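Local coordinates for protein afamin (Homo sapiens, PDB 6FAK) that carries hydrophobic molecules in body fluids, binds vitamin E and keeps lipidated Wnt proteins soluble and active, at residues Asn149-Ala154 with Gly463-Arg468; Gln199-Gly204 with Ala454-Gly459; Leu406-Leu411 with Ser547-Phe552. All coordinates share one frame; numbering follows the deposited sequence.

Interaction 1. Residues Asn149-Ala154 with Gly463-Arg468; sequences NPFVFA and GVNENR. With NAG (2-acetamido-2-deoxy-beta-D-glucopyranose), chain B.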
# COMPACT_ATOMS: atom_id res chain seq x y z
N ASN A 149 8.52 -7.86 -2.04
CA ASN A 149 7.22 -7.37 -1.55
C ASN A 149 7.02 -7.94 -0.13
O ASN A 149 6.12 -8.77 0.10
CB ASN A 149 6.08 -7.79 -2.52
CG ASN A 149 6.20 -7.14 -3.85
OD1 ASN A 149 5.76 -6.02 -4.01
ND2 ASN A 149 6.88 -7.81 -4.83
N PRO A 150 7.86 -7.53 0.82
CA PRO A 150 7.92 -8.24 2.09
C PRO A 150 6.71 -8.09 2.98
O PRO A 150 6.60 -8.85 3.93
CB PRO A 150 9.11 -7.57 2.82
CG PRO A 150 9.28 -6.25 2.15
CD PRO A 150 8.87 -6.47 0.74
N PHE A 151 5.85 -7.09 2.69
CA PHE A 151 4.68 -6.83 3.54
C PHE A 151 3.39 -7.32 2.92
O PHE A 151 2.37 -7.26 3.60
CB PHE A 151 4.58 -5.37 3.87
CG PHE A 151 5.75 -4.86 4.63
CD1 PHE A 151 5.94 -5.25 5.93
CD2 PHE A 151 6.68 -4.01 4.03
CE1 PHE A 151 7.03 -4.86 6.64
CE2 PHE A 151 7.78 -3.60 4.75
CZ PHE A 151 7.94 -4.02 6.05
N VAL A 152 3.39 -7.76 1.66
CA VAL A 152 2.15 -8.17 1.00
C VAL A 152 1.64 -9.45 1.64
O VAL A 152 2.41 -10.37 1.93
CB VAL A 152 2.32 -8.37 -0.51
CG1 VAL A 152 1.00 -8.72 -1.22
CG2 VAL A 152 2.77 -7.03 -1.08
N PHE A 153 0.34 -9.50 1.86
CA PHE A 153 -0.24 -10.62 2.63
C PHE A 153 -0.28 -11.88 1.76
O PHE A 153 -0.47 -11.78 0.53
CB PHE A 153 -1.67 -10.31 3.06
CG PHE A 153 -1.85 -9.14 4.00
CD1 PHE A 153 -0.76 -8.46 4.61
CD2 PHE A 153 -3.13 -8.76 4.34
CE1 PHE A 153 -0.98 -7.40 5.50
CE2 PHE A 153 -3.36 -7.70 5.23
CZ PHE A 153 -2.29 -7.01 5.78
N ALA A 154 -0.12 -13.05 2.40
CA ALA A 154 -0.04 -14.34 1.68
C ALA A 154 -1.18 -14.66 0.73
O ALA A 154 -0.92 -15.11 -0.40
CB ALA A 154 0.26 -15.50 2.61
N GLY A 463 6.21 4.81 6.52
CA GLY A 463 6.88 3.58 6.96
C GLY A 463 5.89 2.55 7.47
O GLY A 463 4.81 2.90 8.05
N VAL A 464 6.28 1.28 7.33
CA VAL A 464 5.49 0.16 7.80
C VAL A 464 5.97 -0.35 9.15
O VAL A 464 5.23 -0.29 10.14
CB VAL A 464 5.40 -0.97 6.72
CG1 VAL A 464 4.47 -2.07 7.20
CG2 VAL A 464 4.93 -0.39 5.41
N ASN A 465 7.22 -0.82 9.19
CA ASN A 465 7.79 -1.39 10.38
C ASN A 465 8.87 -0.49 10.99
O ASN A 465 9.73 -0.96 11.71
CB ASN A 465 8.38 -2.79 10.09
CG ASN A 465 9.61 -2.79 9.14
OD1 ASN A 465 9.83 -1.85 8.38
ND2 ASN A 465 10.36 -3.89 9.16
N GLU A 466 8.87 0.78 10.62
CA GLU A 466 9.80 1.75 11.22
C GLU A 466 9.07 3.07 11.42
O GLU A 466 8.14 3.39 10.67
CB GLU A 466 11.03 1.96 10.32
CG GLU A 466 10.63 2.13 8.88
CD GLU A 466 11.76 2.16 7.86
OE1 GLU A 466 11.41 1.90 6.67
OE2 GLU A 466 12.91 2.47 8.21
N ASN A 467 9.53 3.85 12.39
CA ASN A 467 9.17 5.25 12.49
C ASN A 467 10.31 5.94 11.80
O ASN A 467 11.40 5.95 12.29
CB ASN A 467 9.03 5.67 13.96
CG ASN A 467 7.87 4.96 14.62
OD1 ASN A 467 6.76 4.97 14.08
ND2 ASN A 467 8.11 4.31 15.74
N ARG A 468 10.07 6.47 10.62
CA ARG A 468 11.19 7.00 9.84
C ARG A 468 11.54 8.39 10.36
O ARG A 468 10.70 9.04 10.98
CB ARG A 468 10.83 7.08 8.40
CG ARG A 468 10.39 5.74 7.84
CD ARG A 468 10.05 5.93 6.39
NE ARG A 468 11.25 6.10 5.57
CZ ARG A 468 11.23 6.26 4.25
NH1 ARG A 468 10.07 6.39 3.59
NH2 ARG A 468 12.35 6.33 3.59
C1 NAG B . 7.10 3.57 16.47
C2 NAG B . 7.78 2.69 17.51
C3 NAG B . 6.75 1.91 18.31
C4 NAG B . 5.73 2.87 18.91
C5 NAG B . 5.15 3.80 17.84
C6 NAG B . 4.22 4.84 18.46
C7 NAG B . 9.93 1.49 17.36
C8 NAG B . 10.32 2.14 18.66
N2 NAG B . 8.72 1.78 16.86
O3 NAG B . 7.39 1.16 19.35
O4 NAG B . 4.69 2.13 19.55
O5 NAG B . 6.20 4.47 17.13
O6 NAG B . 4.96 5.68 19.35
O7 NAG B . 10.69 0.73 16.79

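Interaction 2. Residues Gln199-Gly204 with Ala454-Gly459; sequences QKHVCG and ADLVFG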
# COMPACT_ATOMS: atom_id res chain seq x y z
N GLN A 199 -2.33 -2.60 2.12
CA GLN A 199 -1.83 -3.40 3.25
C GLN A 199 -0.69 -2.68 4.05
O GLN A 199 -0.74 -2.65 5.27
CB GLN A 199 -1.40 -4.77 2.74
CG GLN A 199 -2.59 -5.57 2.33
CD GLN A 199 -2.28 -6.77 1.47
OE1 GLN A 199 -1.13 -7.09 1.20
NE2 GLN A 199 -3.33 -7.44 1.05
N LYS A 200 0.23 -2.03 3.35
CA LYS A 200 1.26 -1.23 3.99
C LYS A 200 0.66 -0.04 4.75
O LYS A 200 1.14 0.31 5.79
CB LYS A 200 2.28 -0.67 2.97
CG LYS A 200 3.12 -1.78 2.37
CD LYS A 200 3.90 -1.28 1.17
CE LYS A 200 5.05 -0.42 1.61
NZ LYS A 200 6.06 -0.27 0.53
N HIS A 201 -0.37 0.58 4.17
CA HIS A 201 -1.06 1.67 4.80
C HIS A 201 -1.72 1.23 6.14
O HIS A 201 -1.53 1.86 7.15
CB HIS A 201 -2.11 2.20 3.83
CG HIS A 201 -2.77 3.46 4.26
ND1 HIS A 201 -2.09 4.66 4.35
CD2 HIS A 201 -4.05 3.73 4.59
CE1 HIS A 201 -2.93 5.62 4.71
NE2 HIS A 201 -4.12 5.08 4.87
N VAL A 202 -2.49 0.16 6.11
CA VAL A 202 -3.14 -0.31 7.32
C VAL A 202 -2.11 -0.81 8.36
O VAL A 202 -2.20 -0.49 9.57
CB VAL A 202 -4.16 -1.39 7.00
CG1 VAL A 202 -4.76 -1.98 8.28
CG2 VAL A 202 -5.28 -0.82 6.16
N CYS A 203 -1.13 -1.59 7.93
CA CYS A 203 -0.10 -2.09 8.86
C CYS A 203 0.72 -0.96 9.51
O CYS A 203 0.99 -1.02 10.69
CB CYS A 203 0.83 -3.14 8.24
SG CYS A 203 -0.09 -4.59 7.66
N GLY A 204 1.10 0.03 8.70
CA GLY A 204 1.82 1.20 9.19
C GLY A 204 1.02 1.91 10.24
O GLY A 204 1.54 2.29 11.26
N ALA A 454 -5.02 8.74 -2.90
CA ALA A 454 -4.00 9.71 -2.47
C ALA A 454 -3.47 9.48 -1.07
O ALA A 454 -2.26 9.65 -0.82
CB ALA A 454 -4.54 11.14 -2.56
N ASP A 455 -4.34 9.06 -0.16
CA ASP A 455 -3.94 8.81 1.21
C ASP A 455 -2.92 7.67 1.36
O ASP A 455 -2.02 7.71 2.22
CB ASP A 455 -5.17 8.50 2.07
CG ASP A 455 -4.99 8.92 3.52
OD1 ASP A 455 -4.96 10.16 3.79
OD2 ASP A 455 -4.87 8.01 4.38
N LEU A 456 -3.01 6.71 0.47
CA LEU A 456 -2.05 5.63 0.45
C LEU A 456 -0.62 6.05 0.18
O LEU A 456 0.29 5.34 0.55
CB LEU A 456 -2.42 4.57 -0.57
CG LEU A 456 -3.82 3.95 -0.49
CD1 LEU A 456 -4.00 2.94 -1.63
CD2 LEU A 456 -4.11 3.41 0.89
N VAL A 457 -0.42 7.12 -0.52
CA VAL A 457 0.94 7.60 -0.77
C VAL A 457 1.65 7.88 0.56
O VAL A 457 2.76 7.40 0.80
CB VAL A 457 0.92 8.88 -1.63
CG1 VAL A 457 2.32 9.44 -1.84
CG2 VAL A 457 0.30 8.55 -2.99
N PHE A 458 1.00 8.64 1.45
CA PHE A 458 1.66 9.07 2.70
C PHE A 458 1.81 7.89 3.65
O PHE A 458 2.74 7.86 4.48
CB PHE A 458 1.03 10.37 3.27
CG PHE A 458 1.07 11.49 2.24
CD1 PHE A 458 2.31 12.06 1.85
CD2 PHE A 458 -0.07 11.89 1.56
CE1 PHE A 458 2.39 13.05 0.86
CE2 PHE A 458 -0.01 12.87 0.56
CZ PHE A 458 1.21 13.46 0.21
N GLY A 459 0.99 6.87 3.45
CA GLY A 459 1.23 5.57 4.11
C GLY A 459 2.51 4.87 3.71
O GLY A 459 3.18 4.29 4.56

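Interaction 3. Residues Leu406-Leu411 with Ser547-Phe552; sequences LKYHYL and SLFTNF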
# COMPACT_ATOMS: atom_id res chain seq x y z
N LEU A 406 1.12 16.95 -14.60
CA LEU A 406 0.76 16.99 -13.20
C LEU A 406 1.82 16.29 -12.36
O LEU A 406 2.10 16.75 -11.28
CB LEU A 406 -0.60 16.31 -12.92
CG LEU A 406 -1.15 16.48 -11.48
CD1 LEU A 406 -1.18 17.93 -10.99
CD2 LEU A 406 -2.53 15.87 -11.35
N LYS A 407 2.34 15.16 -12.84
CA LYS A 407 3.38 14.40 -12.14
C LYS A 407 4.60 15.29 -11.83
O LYS A 407 5.09 15.29 -10.70
CB LYS A 407 3.78 13.15 -12.90
CG LYS A 407 4.79 12.27 -12.19
CD LYS A 407 5.02 10.90 -12.80
CE LYS A 407 5.24 10.87 -14.32
NZ LYS A 407 6.08 11.95 -14.90
N TYR A 408 5.02 16.11 -12.81
CA TYR A 408 6.19 16.97 -12.66
C TYR A 408 5.98 17.99 -11.56
O TYR A 408 6.91 18.28 -10.77
CB TYR A 408 6.53 17.62 -14.02
CG TYR A 408 6.81 16.63 -15.13
CD1 TYR A 408 7.47 15.42 -14.87
CD2 TYR A 408 6.40 16.89 -16.43
CE1 TYR A 408 7.75 14.53 -15.89
CE2 TYR A 408 6.65 16.00 -17.46
CZ TYR A 408 7.32 14.84 -17.19
OH TYR A 408 7.54 13.93 -18.17
N HIS A 409 4.75 18.50 -11.42
CA HIS A 409 4.41 19.42 -10.34
C HIS A 409 4.53 18.73 -8.95
O HIS A 409 5.10 19.34 -7.99
CB HIS A 409 3.02 20.05 -10.52
CG HIS A 409 2.94 21.06 -11.64
ND1 HIS A 409 2.23 22.23 -11.53
CD2 HIS A 409 3.52 21.08 -12.87
CE1 HIS A 409 2.36 22.93 -12.64
NE2 HIS A 409 3.13 22.26 -13.47
N TYR A 410 4.08 17.50 -8.86
CA TYR A 410 4.18 16.69 -7.64
C TYR A 410 5.62 16.31 -7.25
O TYR A 410 5.98 16.32 -6.06
CB TYR A 410 3.29 15.44 -7.69
CG TYR A 410 1.82 15.77 -7.45
CD1 TYR A 410 1.44 16.56 -6.37
CD2 TYR A 410 0.82 15.30 -8.28
CE1 TYR A 410 0.11 16.88 -6.13
CE2 TYR A 410 -0.53 15.63 -8.05
CZ TYR A 410 -0.85 16.44 -6.98
OH TYR A 410 -2.15 16.77 -6.68
N LEU A 411 6.41 15.98 -8.26
CA LEU A 411 7.81 15.67 -8.07
C LEU A 411 8.56 16.87 -7.53
O LEU A 411 9.37 16.74 -6.62
CB LEU A 411 8.42 15.14 -9.39
CG LEU A 411 7.93 13.76 -9.79
CD1 LEU A 411 8.55 13.45 -11.14
CD2 LEU A 411 8.32 12.66 -8.81
N SER A 547 10.29 25.99 -15.19
CA SER A 547 10.80 26.63 -16.40
C SER A 547 12.08 25.98 -16.91
O SER A 547 12.19 25.68 -18.10
CB SER A 547 11.00 28.11 -16.16
OG SER A 547 9.76 28.78 -15.94
N LEU A 548 13.03 25.75 -16.02
CA LEU A 548 14.26 25.11 -16.38
C LEU A 548 14.06 23.70 -16.92
O LEU A 548 14.69 23.28 -17.88
CB LEU A 548 15.22 25.12 -15.21
CG LEU A 548 16.64 24.57 -15.40
CD1 LEU A 548 17.36 25.32 -16.52
CD2 LEU A 548 17.37 24.71 -14.08
N PHE A 549 13.21 22.95 -16.24
CA PHE A 549 12.86 21.61 -16.68
C PHE A 549 12.25 21.62 -18.08
O PHE A 549 12.59 20.75 -18.90
CB PHE A 549 11.89 20.97 -15.70
CG PHE A 549 11.45 19.62 -16.13
CD1 PHE A 549 12.34 18.56 -16.12
CD2 PHE A 549 10.16 19.41 -16.56
CE1 PHE A 549 11.96 17.28 -16.52
CE2 PHE A 549 9.76 18.13 -16.94
CZ PHE A 549 10.67 17.07 -16.93
N THR A 550 11.32 22.53 -18.35
CA THR A 550 10.73 22.60 -19.67
C THR A 550 11.75 23.04 -20.73
O THR A 550 11.59 22.66 -21.86
CB THR A 550 9.50 23.52 -19.81
OG1 THR A 550 9.90 24.91 -19.66
CG2 THR A 550 8.46 23.11 -18.82
N ASN A 551 12.75 23.84 -20.35
CA ASN A 551 13.86 24.16 -21.27
C ASN A 551 14.61 22.86 -21.71
O ASN A 551 14.74 22.55 -22.90
CB ASN A 551 14.80 25.14 -20.57
CG ASN A 551 15.79 25.82 -21.51
OD1 ASN A 551 16.15 25.29 -22.55
ND2 ASN A 551 16.29 26.94 -21.09
N PHE A 552 15.06 22.08 -20.72
CA PHE A 552 15.70 20.79 -20.95
C PHE A 552 14.82 19.87 -21.79
O PHE A 552 15.31 19.23 -22.72
CB PHE A 552 16.04 20.11 -19.63
CG PHE A 552 17.34 20.51 -19.03
CD1 PHE A 552 18.53 20.03 -19.54
CD2 PHE A 552 17.38 21.27 -17.87
CE1 PHE A 552 19.74 20.34 -18.93
CE2 PHE A 552 18.58 21.61 -17.26
CZ PHE A 552 19.78 21.13 -17.79

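Interaction 1. Residues Asn149-Ala154 with Gly463-Arg468
Phe151 meets Val464 and Asn465 where loops of the first and third albumin domains come together. Phe151 has the largest share of the buried area, 73 Å². One face of its ring is taken by a methyl of Val464. CG1 sits 3.8 Å from the centroid of the Phe151 ring, 15° off the ring normal, a CH-pi contact. Val464 CG1 is nearest to Phe151 CD1, at 3.7 Å. The two side chains point at each other. CG1 of Val464 lies anti to its backbone N (chi1 -175°), which aims this methyl at the ring. Asn465 meets the far end of the same ring. Its amide plane stands 74° from the ring plane, and Asn465 OD1 is 3.7 Å from Phe151 CZ. ND2 of Asn465 lies at the ring edge, in plane. It is held from elsewhere, by hydrogen bonds to the carbonyl oxygens of Lys108 and Phe105, which fix the amide beside the ring. With the ring cut back to an alanine here, Val464 CG1 is likely to lose its aromatic partner, and a gap would probably open beside the Asn465 amide. Further along the second loop, Asn467 ND2 is bonded covalently to NAG C1, an N-linked glycan. The contact is mainly apolar packing, with one amide at the ring. It joins the first and third domains of the three-domain serum albumin fold.

Interaction 2. Residues Gln199-Gly204 with Ala454-Gly459
This is a buried helix-helix crossing between the second and third domains of the serum albumin fold. Helix 177-209 meets helix 446-462 here. The axes of 199-204 and 454-459 approach to 8.6 Å, with their N-to-C directions 59° apart. Segment 199-204 belongs to the binding region for hydrophobic ligands. His201 and Asp455 also line a pocket holding a polyether molecule, PG6, probably from the crystallisation liquor.

His201 carries the contact. Its CG is anti to the backbone N (chi1 -171°), which brings the imidazole across to the other helix. Leu456 comes over one face of the ring. Leu456 CD2 is 3.9 Å from the centroid of the His201 ring, over the face but off centre, a CH-pi contact. The nearest ring atom to Leu456 CD2 is His201 CG, at 3.6 Å. Asp455 lies at the ring edge, with its carboxylate plane 85° from the imidazole. His201 NE2 and Asp455 OD2 are 3.1 Å apart. The hydrogen bond of His201 NE2 goes to an ether oxygen of PG6. The ring of Phe482 meets the imidazole, and Arg485 of helix 485-490 also touches His201. Lys200, just before it in the helix, forms a salt bridge with Glu460 through NZ, a second tie between the two helices.

The closest pair of CA atoms across the two segments is His201 and Gly459, 4.6 Å apart. The lack of a side chain at Gly459 is consistent with this close approach: a CB there would clash with His201 ND1. Gly459 N lies in plane at the ring edge, and Gly459 CA rests 3.5 Å from His201 ND1.

Interaction 3. Residues Leu406-Leu411 with Ser547-Phe552
This is an edge-to-face aromatic contact between two helices of the third albumin domain. Helix 376-417 carries Tyr408, and helix 542-560 carries Phe549. The contact sits well away from the middle of the molecule, and the backbones stand apart. The nearest CA atoms, those of Tyr408 and Phe549, are 9.1 Å from each other, which leaves the rings to span the gap.

Phe549 turns its edge toward the face of Tyr408. The centroids of the Tyr408 and Phe549 rings are 4.8 Å apart, and the ring planes are inclined at 60°. Phe549 CE2 leads the approach. It stands over one face of the Tyr408 ring, away from the ring centre, and lies 3.6 Å from Tyr408 CD2. Phe549 CZ stands nearer the middle of that ring, 4.0 Å from Tyr408 CE1 and from Tyr408 CZ. Phe549 CG is anti to its backbone N (chi1 177°), which extends the ring out from its helix toward Tyr408.

Helix 521-536 borders the pair. Leu530 touches both side chains, and Thr526 and Asp527 pack on Tyr408. The phenol OH of Tyr408 makes a weak hydrogen bond with Gln523 of that helix. A bound di(hydroxyethyl)ether molecule, probably from the crystallisation liquor, lies about 4 Å from the side chain of Phe549.

Between the two segments the chemistry is apolar. The geometry is consistent with an attraction between C-H groups at the Phe549 edge and the pi face of Tyr408, while the tyrosine hydroxyl finds its polar partner outside the pair.

In the fold
From the N terminus, 149-154 comes first, in the loop between helices 134-148 and 154-171. Interaction 1 joins it to 463-468, closing a loop of more than 300 residues between the first and third domains. Interaction 2 starts at 199-204 and ends at 454-459, so it lies wholly within that span and ties the second domain to the third. The two contacts touch: Gln199 OE1 probably accepts a hydrogen bond from Phe153 N. Interaction 3 starts at 406-411, within both earlier spans, but ends beyond them at 547-552. It therefore crosses both. It stays in the third domain, its centre about 26 Å from that of interaction 2.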